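Local coordinates for glycosyl transferase (Staphylococcus aureus, PDB 5TZJ), which belongs to glycosyl transferase family 2, carries a helical linker domain and holds uridine-diphosphate-N-acetylglucosamine in a pocket, at residues A[147-151]-A[248-252]; A[161-167]-A[184-189]; A[225-229]-A[280-285]; A[271-276]-A[307-313]. All coordinates share one frame; numbering follows the deposited sequence.

Contact 1 (A[147-151]-A[248-252]); sequences IIYTL and EFLNR
R252 reaches from helix 239-256 to the short 3-10 turn at 147-149, and its side chain takes the largest share of this buried interface. CG lies anti to the backbone N (chi1 162°), which turns the chain toward the turn, and a bend at chi2 then carries the guanidinium to the carbonyl oxygen of I148. NH1 donates to I148 O at 3.0 Å, meeting a lone pair in the carbonyl plane, although the bond is bent (145° at the hydrogen) and the oxygen sits somewhat out of the guanidinium plane. L151 closes one face of the same group, with CD1 3.5 Å from CZ. At the edge, NH2 donates to a water that also accepts from L151 N, so a second link runs to the backbone through solvent.

Farther back along R252, CB lies over the face of the Y149 ring, 4.0 Å from its centroid, a CH-pi contact offset toward the rim. The two side chains pass in opposite directions, and R146 makes a cation-pi contact with the same ring. I148, with CG1 anti to its nitrogen (chi1 -161°), sends CD1 against the helix backbone, 3.4 Å from F249 N and 3.7 Å from F249 CB. The F249 ring receives L151 CD1 at its edge, 3.8 Å from CE1.

This contact joins the glycosyltransferase family 2 region to the linker region, with the T150 side chain about 7 Å from the bound uridine-diphosphate-N-acetylglucosamine. The bonds to I148 O and the water probably hold the guanidinium in one rotation, while L151 covers one of its faces with aliphatic carbon.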
loop_
_atom_site.group_PDB
_atom_site.type_symbol
_atom_site.label_atom_id
_atom_site.label_comp_id
_atom_site.label_asym_id
_atom_site.label_seq_id
_atom_site.Cartn_x
_atom_site.Cartn_y
_atom_site.Cartn_z
ATOM N N ILE A 147 3.646 -10.384 2.370
ATOM C CA ILE A 147 2.460 -9.585 2.016
ATOM C C ILE A 147 2.628 -8.131 2.434
ATOM O O ILE A 147 2.023 -7.238 1.839
ATOM C CB ILE A 147 1.179 -10.162 2.619
ATOM C CG1 ILE A 147 1.311 -10.274 4.145
ATOM C CG2 ILE A 147 0.840 -11.504 1.950
ATOM C CD1 ILE A 147 -0.034 -10.568 4.842
ATOM N N ILE A 148 3.454 -7.861 3.446
ATOM C CA ILE A 148 3.604 -6.483 3.869
ATOM C C ILE A 148 4.285 -5.628 2.800
ATOM O O ILE A 148 4.189 -4.393 2.847
ATOM C CB ILE A 148 4.353 -6.461 5.211
ATOM C CG1 ILE A 148 4.129 -5.131 5.914
ATOM C CG2 ILE A 148 5.854 -6.653 4.998
ATOM C CD1 ILE A 148 4.554 -5.138 7.396
ATOM N N TYR A 149 4.985 -6.235 1.846
ATOM C CA TYR A 149 5.569 -5.513 0.728
ATOM C C TYR A 149 4.557 -5.137 -0.353
ATOM O O TYR A 149 4.962 -4.489 -1.326
ATOM C CB TYR A 149 6.727 -6.315 0.140
ATOM C CG TYR A 149 7.891 -6.257 1.119
ATOM C CD1 TYR A 149 7.946 -7.114 2.210
ATOM C CD2 TYR A 149 8.883 -5.288 1.002
ATOM C CE1 TYR A 149 9.000 -7.042 3.147
ATOM C CE2 TYR A 149 9.960 -5.206 1.951
ATOM C CZ TYR A 149 9.980 -6.069 3.022
ATOM O OH TYR A 149 10.991 -5.984 3.971
ATOM N N THR A 150 3.258 -5.463 -0.180
ATOM C CA THR A 150 2.218 -4.996 -1.101
ATOM C C THR A 150 1.003 -4.499 -0.306
ATOM O O THR A 150 0.258 -5.289 0.276
ATOM C CB THR A 150 1.834 -6.064 -2.150
ATOM O OG1 THR A 150 0.798 -5.525 -2.995
ATOM C CG2 THR A 150 1.343 -7.364 -1.535
ATOM N N LEU A 151 0.831 -3.168 -0.270
ATOM C CA LEU A 151 -0.232 -2.516 0.485
ATOM C C LEU A 151 -1.246 -1.815 -0.416
ATOM O O LEU A 151 -2.147 -1.141 0.089
ATOM C CB LEU A 151 0.375 -1.515 1.508
ATOM C CG LEU A 151 1.377 -2.211 2.433
ATOM C CD1 LEU A 151 2.037 -1.192 3.390
ATOM C CD2 LEU A 151 0.636 -3.310 3.176
ATOM N N GLU A 248 8.928 -5.365 10.606
ATOM C CA GLU A 248 8.853 -5.699 9.181
ATOM C C GLU A 248 8.336 -4.517 8.372
ATOM O O GLU A 248 8.778 -4.298 7.226
ATOM C CB GLU A 248 7.934 -6.899 8.908
ATOM C CG GLU A 248 8.553 -8.241 9.237
ATOM C CD GLU A 248 9.984 -8.423 8.693
ATOM O OE1 GLU A 248 10.261 -8.102 7.485
ATOM O OE2 GLU A 248 10.820 -8.893 9.501
ATOM N N PHE A 249 7.331 -3.820 8.910
ATOM C CA PHE A 249 6.839 -2.631 8.224
ATOM C C PHE A 249 7.954 -1.600 8.092
ATOM O O PHE A 249 8.077 -0.934 7.057
ATOM C CB PHE A 249 5.631 -2.005 8.954
ATOM C CG PHE A 249 5.124 -0.764 8.242
ATOM C CD1 PHE A 249 4.446 -0.879 7.035
ATOM C CD2 PHE A 249 5.490 0.495 8.683
ATOM C CE1 PHE A 249 4.033 0.270 6.317
ATOM C CE2 PHE A 249 5.066 1.638 7.977
ATOM C CZ PHE A 249 4.349 1.513 6.801
ATOM N N LEU A 250 8.779 -1.465 9.128
ATOM C CA LEU A 250 9.879 -0.495 9.054
ATOM C C LEU A 250 10.939 -0.932 8.030
ATOM O O LEU A 250 11.471 -0.094 7.302
ATOM C CB LEU A 250 10.490 -0.299 10.441
ATOM C CG LEU A 250 9.574 0.380 11.482
ATOM C CD1 LEU A 250 10.213 0.320 12.907
ATOM C CD2 LEU A 250 9.311 1.855 11.097
ATOM N N ASN A 251 11.231 -2.249 7.927
ATOM C CA ASN A 251 12.161 -2.718 6.897
ATOM C C ASN A 251 11.683 -2.329 5.500
ATOM O O ASN A 251 12.462 -1.836 4.667
ATOM C CB ASN A 251 12.310 -4.243 6.966
ATOM C CG ASN A 251 13.128 -4.693 8.167
ATOM O OD1 ASN A 251 13.924 -3.934 8.750
ATOM N ND2 ASN A 251 12.942 -5.933 8.542
ATOM N N ARG A 252 10.411 -2.648 5.207
ATOM C CA ARG A 252 9.793 -2.271 3.948
ATOM C C ARG A 252 9.906 -0.764 3.711
ATOM O O ARG A 252 10.315 -0.315 2.629
ATOM C CB ARG A 252 8.319 -2.696 3.964
ATOM C CG ARG A 252 7.468 -1.967 2.898
ATOM C CD ARG A 252 6.072 -1.453 3.413
ATOM N NE ARG A 252 5.549 -0.454 2.462
ATOM C CZ ARG A 252 4.899 -0.755 1.343
ATOM N NH1 ARG A 252 4.605 -2.010 1.070
ATOM N NH2 ARG A 252 4.506 0.213 0.504
HETATM O O HOH W 1 2.993 -1.289 -1.552
#

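Contact 2 (A[161-167]-A[184-189]); sequences LLKDNDI and KAYLNA
Aliphatic packing between L161, L162 and I167 and the last turn of helix 177-188 makes up most of this interface. L161 holds CG anti to its nitrogen (chi1 168°), which brings both methyls to the helix: CD1 lies 3.5 Å from N188 O, while CD2 faces A185 CB at 4.1 Å. L162 CD2 approaches that same A185 methyl. I167 slides alongside K184 in the opposite direction, with its CG2 3.8 Å from K184 CB and its CD1 against the K184 carbonyl.

Both helices end here, and a Schellman motif stops helix 159-164, within the family 2 glycosyltransferase range: D166, with positive phi, is the C-prime residue, and the motif is closed by I167 N to L162 O and D166 N to K163 O. The chain then brings I167 back against helix 177-188.

Among the polar groups, the amides of N165 and N188 stack with planes 24° apart, yet no bond joins them. Each is instead tied to its own backbone. N165 ND2 donates in plane to L161 O at 2.8 Å, and N188 ND2 bonds to K184 O at 2.8 Å, which N188 N meets from the opposite face. At the far end, K184 NZ donates at 2.7 Å to water 2, which in turn donates to D166 O.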
loop_
_atom_site.group_PDB
_atom_site.type_symbol
_atom_site.label_atom_id
_atom_site.label_comp_id
_atom_site.label_asym_id
_atom_site.label_seq_id
_atom_site.Cartn_x
_atom_site.Cartn_y
_atom_site.Cartn_z
ATOM N N LEU A 161 -15.444 -7.609 6.726
ATOM C CA LEU A 161 -14.193 -7.335 7.435
ATOM C C LEU A 161 -13.931 -5.848 7.477
ATOM O O LEU A 161 -13.547 -5.299 8.517
ATOM C CB LEU A 161 -13.010 -8.053 6.785
ATOM C CG LEU A 161 -11.649 -7.576 7.307
ATOM C CD1 LEU A 161 -11.272 -8.287 8.622
ATOM C CD2 LEU A 161 -10.622 -7.809 6.247
ATOM N N LEU A 162 -14.156 -5.178 6.354
ATOM C CA LEU A 162 -13.954 -3.739 6.276
ATOM C C LEU A 162 -14.987 -2.999 7.112
ATOM O O LEU A 162 -14.645 -2.123 7.917
ATOM C CB LEU A 162 -14.005 -3.297 4.801
ATOM C CG LEU A 162 -12.930 -3.953 3.887
ATOM C CD1 LEU A 162 -13.031 -3.431 2.422
ATOM C CD2 LEU A 162 -11.472 -3.738 4.451
ATOM N N LYS A 163 -16.249 -3.359 6.963
ATOM C CA LYS A 163 -17.284 -2.532 7.572
ATOM C C LYS A 163 -17.407 -2.794 9.070
ATOM O O LYS A 163 -17.567 -1.843 9.842
ATOM C CB LYS A 163 -18.624 -2.734 6.848
ATOM C CG LYS A 163 -18.589 -2.153 5.440
ATOM C CD LYS A 163 -19.969 -2.169 4.745
ATOM C CE LYS A 163 -19.860 -1.472 3.392
ATOM N NZ LYS A 163 -21.053 -1.664 2.510
ATOM N N ASP A 164 -17.277 -4.062 9.509
ATOM C CA ASP A 164 -17.413 -4.366 10.936
ATOM C C ASP A 164 -16.312 -3.716 11.747
ATOM O O ASP A 164 -16.522 -3.408 12.920
ATOM C CB ASP A 164 -17.400 -5.871 11.194
ATOM C CG ASP A 164 -18.594 -6.576 10.583
ATOM O OD1 ASP A 164 -19.534 -5.881 10.129
ATOM O OD2 ASP A 164 -18.600 -7.827 10.569
ATOM N N ASN A 165 -15.142 -3.504 11.147
ATOM C CA ASN A 165 -14.000 -2.901 11.833
ATOM C C ASN A 165 -13.765 -1.461 11.438
ATOM O O ASN A 165 -12.711 -0.906 11.769
ATOM C CB ASN A 165 -12.740 -3.711 11.567
ATOM C CG ASN A 165 -12.860 -5.094 12.106
ATOM O OD1 ASN A 165 -12.844 -5.284 13.328
ATOM N ND2 ASN A 165 -13.098 -6.067 11.215
ATOM N N ASP A 166 -14.706 -0.852 10.713
ATOM C CA ASP A 166 -14.628 0.566 10.353
ATOM C C ASP A 166 -13.329 0.889 9.605
ATOM O O ASP A 166 -12.583 1.797 9.979
ATOM C CB ASP A 166 -14.765 1.436 11.602
ATOM C CG ASP A 166 -15.023 2.888 11.273
ATOM O OD1 ASP A 166 -15.944 3.162 10.472
ATOM O OD2 ASP A 166 -14.300 3.753 11.813
ATOM N N ILE A 167 -13.054 0.137 8.540
ATOM C CA ILE A 167 -11.810 0.289 7.780
ATOM C C ILE A 167 -12.144 1.086 6.528
ATOM O O ILE A 167 -12.908 0.627 5.675
ATOM C CB ILE A 167 -11.168 -1.059 7.443
ATOM C CG1 ILE A 167 -10.839 -1.795 8.741
ATOM C CG2 ILE A 167 -9.878 -0.871 6.617
ATOM C CD1 ILE A 167 -10.233 -3.243 8.493
ATOM N N LYS A 184 -4.619 -2.196 8.085
ATOM C CA LYS A 184 -5.789 -2.465 8.921
ATOM C C LYS A 184 -6.486 -3.755 8.492
ATOM O O LYS A 184 -6.876 -4.575 9.336
ATOM C CB LYS A 184 -6.790 -1.294 8.848
ATOM C CG LYS A 184 -6.461 -0.057 9.711
ATOM C CD LYS A 184 -7.477 1.101 9.452
ATOM C CE LYS A 184 -7.199 2.358 10.317
ATOM N NZ LYS A 184 -8.107 3.536 10.045
ATOM N N ALA A 185 -6.684 -3.938 7.188
ATOM C CA ALA A 185 -7.376 -5.151 6.741
ATOM C C ALA A 185 -6.532 -6.381 7.061
ATOM O O ALA A 185 -7.061 -7.411 7.492
ATOM C CB ALA A 185 -7.666 -5.091 5.239
ATOM N N TYR A 186 -5.210 -6.282 6.878
ATOM C CA TYR A 186 -4.346 -7.407 7.252
ATOM C C TYR A 186 -4.452 -7.702 8.742
ATOM O O TYR A 186 -4.585 -8.867 9.160
ATOM C CB TYR A 186 -2.893 -7.106 6.897
ATOM C CG TYR A 186 -2.477 -7.185 5.432
ATOM C CD1 TYR A 186 -3.177 -7.926 4.520
ATOM C CD2 TYR A 186 -1.318 -6.524 4.996
ATOM C CE1 TYR A 186 -2.731 -8.006 3.164
ATOM C CE2 TYR A 186 -0.848 -6.612 3.690
ATOM C CZ TYR A 186 -1.568 -7.355 2.769
ATOM O OH TYR A 186 -1.104 -7.400 1.471
ATOM N N LEU A 187 -4.359 -6.657 9.570
ATOM C CA LEU A 187 -4.339 -6.846 11.020
ATOM C C LEU A 187 -5.645 -7.465 11.561
ATOM O O LEU A 187 -5.629 -8.147 12.591
ATOM C CB LEU A 187 -4.043 -5.507 11.699
ATOM C CG LEU A 187 -2.586 -4.974 11.650
ATOM C CD1 LEU A 187 -2.507 -3.505 12.071
ATOM C CD2 LEU A 187 -1.590 -5.829 12.496
ATOM N N ASN A 188 -6.780 -7.233 10.906
ATOM C CA ASN A 188 -8.065 -7.709 11.398
ATOM C C ASN A 188 -8.524 -9.027 10.788
ATOM O O ASN A 188 -9.492 -9.613 11.285
ATOM C CB ASN A 188 -9.157 -6.650 11.137
ATOM C CG ASN A 188 -9.063 -5.501 12.108
ATOM O OD1 ASN A 188 -9.469 -5.621 13.272
ATOM N ND2 ASN A 188 -8.498 -4.392 11.657
ATOM N N ALA A 189 -7.879 -9.509 9.735
ATOM C CA ALA A 189 -8.433 -10.637 9.010
ATOM C C ALA A 189 -8.105 -11.920 9.754
ATOM O O ALA A 189 -7.052 -12.042 10.373
ATOM C CB ALA A 189 -7.874 -10.704 7.590
HETATM O O HOH W 2 -10.486 3.296 8.753
#

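Contact 3 (A[225-229]-A[280-285]); sequences MRLIA and DFIQAV
F281 loses the most surface here, its ring lying flat against M225 on helix 218-233. M225 CB stands almost exactly above the ring centre, 3.4 Å from the centroid and 4° off the normal, in a close CH-pi contact. Beyond CB the methionine bends at chi2 and chi3, leaving SD above the same face at a distance, 5.3 Å from the centroid, as a Met-aromatic contact. The ring also presses on the helix backbone, with CD1 3.4 Å from M225 C. I282 CD1 covers the opposite face, and H253 of helix 239-256 meets the ring edge-to-face.

The contact is helix packing inside the linker region: the last part of helix 271-282 and the type I turn from I282 to V285 pack on the side of helix 218-233.

R226 has the next largest buried surface. With CG anti to the backbone N (chi1 -173°), the aliphatic stem is laid beside the turn, where CG is 4.0 Å from A284 CB and CD is 3.8 Å from D280 O; the guanidinium itself forms a salt bridge with E223. One helical turn on from M225, A229 places CB at the edge of the F281 ring, 4.2 Å from CE1, and equally near V285 CG2.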
loop_
_atom_site.group_PDB
_atom_site.type_symbol
_atom_site.label_atom_id
_atom_site.label_comp_id
_atom_site.label_asym_id
_atom_site.label_seq_id
_atom_site.Cartn_x
_atom_site.Cartn_y
_atom_site.Cartn_z
ATOM N N MET A 225 2.188 7.236 8.095
ATOM C CA MET A 225 3.124 6.227 8.636
ATOM C C MET A 225 2.944 6.069 10.155
ATOM O O MET A 225 2.880 4.938 10.671
ATOM C CB MET A 225 4.573 6.593 8.280
ATOM C CG MET A 225 4.875 6.656 6.756
ATOM S SD MET A 225 4.417 5.173 5.848
ATOM C CE MET A 225 2.956 5.752 4.924
ATOM N N ARG A 226 2.847 7.196 10.878
ATOM C CA ARG A 226 2.547 7.171 12.310
ATOM C C ARG A 226 1.251 6.412 12.607
ATOM O O ARG A 226 1.190 5.607 13.545
ATOM C CB ARG A 226 2.466 8.613 12.836
ATOM C CG ARG A 226 2.332 8.712 14.349
ATOM C CD ARG A 226 2.051 10.144 14.786
ATOM N NE ARG A 226 0.695 10.541 14.379
ATOM C CZ ARG A 226 -0.433 10.115 14.965
ATOM N NH1 ARG A 226 -0.362 9.310 16.025
ATOM N NH2 ARG A 226 -1.637 10.550 14.515
ATOM N N LEU A 227 0.166 6.715 11.875
ATOM C CA LEU A 227 -1.080 5.984 12.110
ATOM C C LEU A 227 -0.882 4.483 11.949
ATOM O O LEU A 227 -1.500 3.690 12.665
ATOM C CB LEU A 227 -2.206 6.472 11.161
ATOM C CG LEU A 227 -2.689 7.900 11.416
ATOM C CD1 LEU A 227 -3.548 8.464 10.280
ATOM C CD2 LEU A 227 -3.516 7.913 12.703
ATOM N N ILE A 228 -0.054 4.067 10.987
ATOM C CA ILE A 228 0.220 2.642 10.804
ATOM C C ILE A 228 0.932 2.070 12.012
ATOM O O ILE A 228 0.594 0.987 12.484
ATOM C CB ILE A 228 1.017 2.394 9.508
ATOM C CG1 ILE A 228 0.092 2.563 8.298
ATOM C CG2 ILE A 228 1.502 0.924 9.411
ATOM C CD1 ILE A 228 0.911 2.698 6.989
ATOM N N ALA A 229 1.922 2.794 12.538
ATOM C CA ALA A 229 2.623 2.313 13.717
ATOM C C ALA A 229 1.664 2.234 14.901
ATOM O O ALA A 229 1.693 1.267 15.659
ATOM C CB ALA A 229 3.831 3.243 14.031
ATOM N N ASP A 280 8.374 12.406 13.932
ATOM C CA ASP A 280 7.069 12.229 14.600
ATOM C C ASP A 280 6.527 10.823 14.367
ATOM O O ASP A 280 5.810 10.271 15.217
ATOM C CB ASP A 280 6.024 13.252 14.111
ATOM C CG ASP A 280 6.227 14.636 14.686
ATOM O OD1 ASP A 280 6.960 14.776 15.674
ATOM O OD2 ASP A 280 5.625 15.610 14.145
ATOM N N PHE A 281 6.868 10.227 13.222
ATOM C CA PHE A 281 6.483 8.848 12.939
ATOM C C PHE A 281 7.365 7.877 13.751
ATOM O O PHE A 281 6.840 7.012 14.485
ATOM C CB PHE A 281 6.589 8.623 11.429
ATOM C CG PHE A 281 6.856 7.171 10.965
ATOM C CD1 PHE A 281 6.128 6.103 11.461
ATOM C CD2 PHE A 281 7.764 6.945 9.920
ATOM C CE1 PHE A 281 6.334 4.794 10.980
ATOM C CE2 PHE A 281 7.975 5.669 9.405
ATOM C CZ PHE A 281 7.247 4.586 9.918
ATOM N N ILE A 282 8.685 8.079 13.721
ATOM C CA ILE A 282 9.569 7.146 14.458
ATOM C C ILE A 282 9.355 7.258 15.967
ATOM O O ILE A 282 9.495 6.264 16.682
ATOM C CB ILE A 282 11.025 7.383 14.029
ATOM C CG1 ILE A 282 11.105 7.219 12.515
ATOM C CG2 ILE A 282 12.024 6.365 14.716
ATOM C CD1 ILE A 282 10.498 5.828 12.057
ATOM N N GLN A 283 8.878 8.416 16.469
ATOM C CA GLN A 283 8.646 8.538 17.902
ATOM C C GLN A 283 7.462 7.710 18.376
ATOM O O GLN A 283 7.365 7.389 19.570
ATOM C CB GLN A 283 8.495 10.022 18.286
ATOM C CG GLN A 283 9.897 10.663 18.444
ATOM C CD GLN A 283 9.908 12.177 18.649
ATOM O OE1 GLN A 283 8.892 12.800 18.931
ATOM N NE2 GLN A 283 11.084 12.775 18.493
ATOM N N ALA A 284 6.598 7.308 17.479
ATOM C CA ALA A 284 5.567 6.356 17.840
ATOM C C ALA A 284 6.074 4.917 17.895
ATOM O O ALA A 284 5.305 4.062 18.338
ATOM C CB ALA A 284 4.419 6.416 16.811
ATOM N N VAL A 285 7.288 4.651 17.410
ATOM C CA VAL A 285 7.886 3.315 17.420
ATOM C C VAL A 285 8.691 3.162 18.709
ATOM O O VAL A 285 9.654 3.912 18.913
ATOM C CB VAL A 285 8.764 3.100 16.176
ATOM C CG1 VAL A 285 9.542 1.739 16.213
ATOM C CG2 VAL A 285 7.911 3.217 14.869
#

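Contact 4 (A[271-276]-A[307-313]); sequences QPQWIN and KDIDNYR
I275 buries more surface than any other residue of this contact, between the Schellman-capped turn at K307 and helix 309-321. From its CB, which lies 4.0 Å from I309 CD1, the side chain divides. CG2 takes the position between the backbone N and carbonyl carbon and meets I309 CB at 3.9 Å. CG1, anti to the nitrogen (chi1 -160°), passes K307 CA at 3.9 Å and leads to CD1, which ends against Y312, 3.6 Å from CD2. F262 packs on I275 and I309 as well.

Within the linker region, helix segments 271-276 and 309-313 cross at a right angle (91°), their axes 10.7 Å apart. D308 caps the second helix, its OD1 accepting from N311 N. Along the other flank the extended K307 chain runs past N276, with CE 3.5 Å from N276 O, before its NZ pairs with D280.

At the opposite end R313 grips Q271 OE1 side-on, through NE at 2.9 Å and NH2 at 2.8 Å, both from one face of the amide. Its NH1 forms a salt bridge with D310, while Q271 NE2 donates to V266 O. With OE1 close to the guanidinium plane and all three nitrogens engaged, the group is probably kept from turning.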
loop_
_atom_site.group_PDB
_atom_site.type_symbol
_atom_site.label_atom_id
_atom_site.label_comp_id
_atom_site.label_asym_id
_atom_site.label_seq_id
_atom_site.Cartn_x
_atom_site.Cartn_y
_atom_site.Cartn_z
ATOM N N GLN A 271 15.188 19.756 4.230
ATOM C CA GLN A 271 15.329 18.537 5.006
ATOM C C GLN A 271 14.853 18.673 6.439
ATOM O O GLN A 271 14.433 17.664 7.009
ATOM C CB GLN A 271 16.795 18.007 5.003
ATOM C CG GLN A 271 17.219 17.509 3.560
ATOM C CD GLN A 271 18.638 16.949 3.482
ATOM O OE1 GLN A 271 19.274 16.655 4.505
ATOM N NE2 GLN A 271 19.160 16.830 2.256
ATOM N N PRO A 272 14.932 19.837 7.097
ATOM C CA PRO A 272 14.349 19.894 8.456
ATOM C C PRO A 272 12.852 19.616 8.483
ATOM O O PRO A 272 12.350 19.091 9.483
ATOM C CB PRO A 272 14.687 21.315 8.930
ATOM C CG PRO A 272 15.937 21.613 8.195
ATOM C CD PRO A 272 15.738 21.046 6.822
ATOM N N GLN A 273 12.116 19.965 7.432
ATOM C CA GLN A 273 10.711 19.562 7.389
ATOM C C GLN A 273 10.595 18.043 7.344
ATOM O O GLN A 273 9.702 17.452 7.966
ATOM C CB GLN A 273 10.015 20.141 6.167
ATOM C CG GLN A 273 9.925 21.621 6.103
ATOM C CD GLN A 273 9.483 22.072 4.700
ATOM O OE1 GLN A 273 8.516 21.525 4.118
ATOM N NE2 GLN A 273 10.207 23.042 4.149
ATOM N N TRP A 274 11.464 17.405 6.565
ATOM C CA TRP A 274 11.446 15.942 6.460
ATOM C C TRP A 274 11.789 15.279 7.802
ATOM O O TRP A 274 11.118 14.330 8.217
ATOM C CB TRP A 274 12.414 15.468 5.355
ATOM C CG TRP A 274 11.870 15.667 3.973
ATOM C CD1 TRP A 274 11.649 16.869 3.342
ATOM C CD2 TRP A 274 11.389 14.646 3.082
ATOM N NE1 TRP A 274 11.096 16.651 2.092
ATOM C CE2 TRP A 274 10.931 15.300 1.910
ATOM C CE3 TRP A 274 11.319 13.235 3.154
ATOM C CZ2 TRP A 274 10.408 14.599 0.807
ATOM C CZ3 TRP A 274 10.829 12.519 2.036
ATOM C CH2 TRP A 274 10.374 13.217 0.883
ATOM N N ILE A 275 12.862 15.733 8.484
ATOM C CA ILE A 275 13.244 15.007 9.698
ATOM C C ILE A 275 12.250 15.273 10.823
ATOM O O ILE A 275 11.989 14.400 11.668
ATOM C CB ILE A 275 14.704 15.338 10.117
ATOM C CG1 ILE A 275 15.312 14.264 11.055
ATOM C CG2 ILE A 275 14.820 16.706 10.842
ATOM C CD1 ILE A 275 15.879 12.983 10.323
ATOM N N ASN A 276 11.630 16.459 10.852
ATOM C CA ASN A 276 10.604 16.673 11.853
ATOM C C ASN A 276 9.401 15.740 11.604
ATOM O O ASN A 276 8.880 15.121 12.539
ATOM C CB ASN A 276 10.230 18.156 11.880
ATOM C CG ASN A 276 11.376 19.023 12.449
ATOM O OD1 ASN A 276 12.180 18.562 13.281
ATOM N ND2 ASN A 276 11.465 20.273 11.996
ATOM N N LYS A 307 15.355 13.564 15.886
ATOM C CA LYS A 307 15.207 14.671 14.914
ATOM C C LYS A 307 16.539 15.371 14.627
ATOM O O LYS A 307 16.688 16.596 14.721
ATOM C CB LYS A 307 14.130 15.654 15.390
ATOM C CG LYS A 307 12.783 14.981 15.367
ATOM C CD LYS A 307 11.649 15.935 15.877
ATOM C CE LYS A 307 10.296 15.261 15.759
ATOM N NZ LYS A 307 9.122 16.139 16.267
ATOM N N ASP A 308 17.544 14.561 14.313
ATOM C CA ASP A 308 18.919 15.030 14.168
ATOM C C ASP A 308 19.324 14.844 12.695
ATOM O O ASP A 308 19.931 13.833 12.337
ATOM C CB ASP A 308 19.837 14.222 15.126
ATOM C CG ASP A 308 21.316 14.626 15.044
ATOM O OD1 ASP A 308 21.732 15.435 14.174
ATOM O OD2 ASP A 308 22.074 14.108 15.891
ATOM N N ILE A 309 19.028 15.849 11.854
ATOM C CA ILE A 309 19.244 15.672 10.412
ATOM C C ILE A 309 20.741 15.593 10.067
ATOM O O ILE A 309 21.151 14.876 9.143
ATOM C CB ILE A 309 18.545 16.795 9.638
ATOM C CG1 ILE A 309 18.659 16.519 8.129
ATOM C CG2 ILE A 309 19.142 18.157 10.030
ATOM C CD1 ILE A 309 17.836 15.304 7.637
ATOM N N ASP A 310 21.577 16.336 10.782
ATOM C CA ASP A 310 22.985 16.343 10.453
ATOM C C ASP A 310 23.586 14.946 10.606
ATOM O O ASP A 310 24.292 14.477 9.712
ATOM C CB ASP A 310 23.709 17.346 11.340
ATOM C CG ASP A 310 23.489 18.790 10.885
ATOM O OD1 ASP A 310 22.962 19.026 9.768
ATOM O OD2 ASP A 310 23.852 19.686 11.655
ATOM N N ASN A 311 23.275 14.259 11.716
ATOM C CA ASN A 311 23.722 12.865 11.892
ATOM C C ASN A 311 22.939 11.880 11.024
ATOM O O ASN A 311 23.534 10.923 10.494
ATOM C CB ASN A 311 23.653 12.480 13.377
ATOM C CG ASN A 311 24.981 12.862 14.130
ATOM O OD1 ASN A 311 26.045 12.660 13.593
ATOM N ND2 ASN A 311 24.884 13.439 15.330
ATOM N N TYR A 312 21.640 12.126 10.790
ATOM C CA TYR A 312 20.925 11.267 9.840
ATOM C C TYR A 312 21.593 11.323 8.472
ATOM O O TYR A 312 21.836 10.292 7.824
ATOM C CB TYR A 312 19.442 11.701 9.751
ATOM C CG TYR A 312 18.571 10.696 9.057
ATOM C CD1 TYR A 312 18.607 10.537 7.674
ATOM C CD2 TYR A 312 17.709 9.904 9.811
ATOM C CE1 TYR A 312 17.755 9.513 7.027
ATOM C CE2 TYR A 312 16.850 8.939 9.194
ATOM C CZ TYR A 312 16.875 8.767 7.830
ATOM O OH TYR A 312 16.024 7.758 7.322
ATOM N N ARG A 313 21.907 12.538 8.014
ATOM C CA ARG A 313 22.510 12.723 6.689
ATOM C C ARG A 313 23.908 12.139 6.611
ATOM O O ARG A 313 24.292 11.579 5.578
ATOM C CB ARG A 313 22.543 14.209 6.332
ATOM C CG ARG A 313 23.071 14.507 4.932
ATOM C CD ARG A 313 23.286 16.002 4.738
ATOM N NE ARG A 313 22.103 16.756 5.003
ATOM C CZ ARG A 313 21.972 17.681 5.958
ATOM N NH1 ARG A 313 22.993 18.001 6.749
ATOM N NH2 ARG A 313 20.812 18.323 6.086
#

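Overall arrangement
Contacts 2 and 4 are the most distant pair, their centres 34 Å apart. Contact 1, 18 Å from contact 2 and 14 Å from contact 3, bridges the family 2 glycosyltransferase range to the linker helices. Y186 of helix 177-188 probably bonds through OH to T150 O, joining contacts 1 and 2, while F249 and L250 pack on contact 3. Contacts 3 and 4, with centres 16 Å apart, share helix 271-282. Along the chain, contact 2 falls between the segments of contact 1, whereas 1 and 3, like 3 and 4, interleave. Contacts 2, 1, 3 and 4 thus touch in series, leading from the family 2 range into the linker helices.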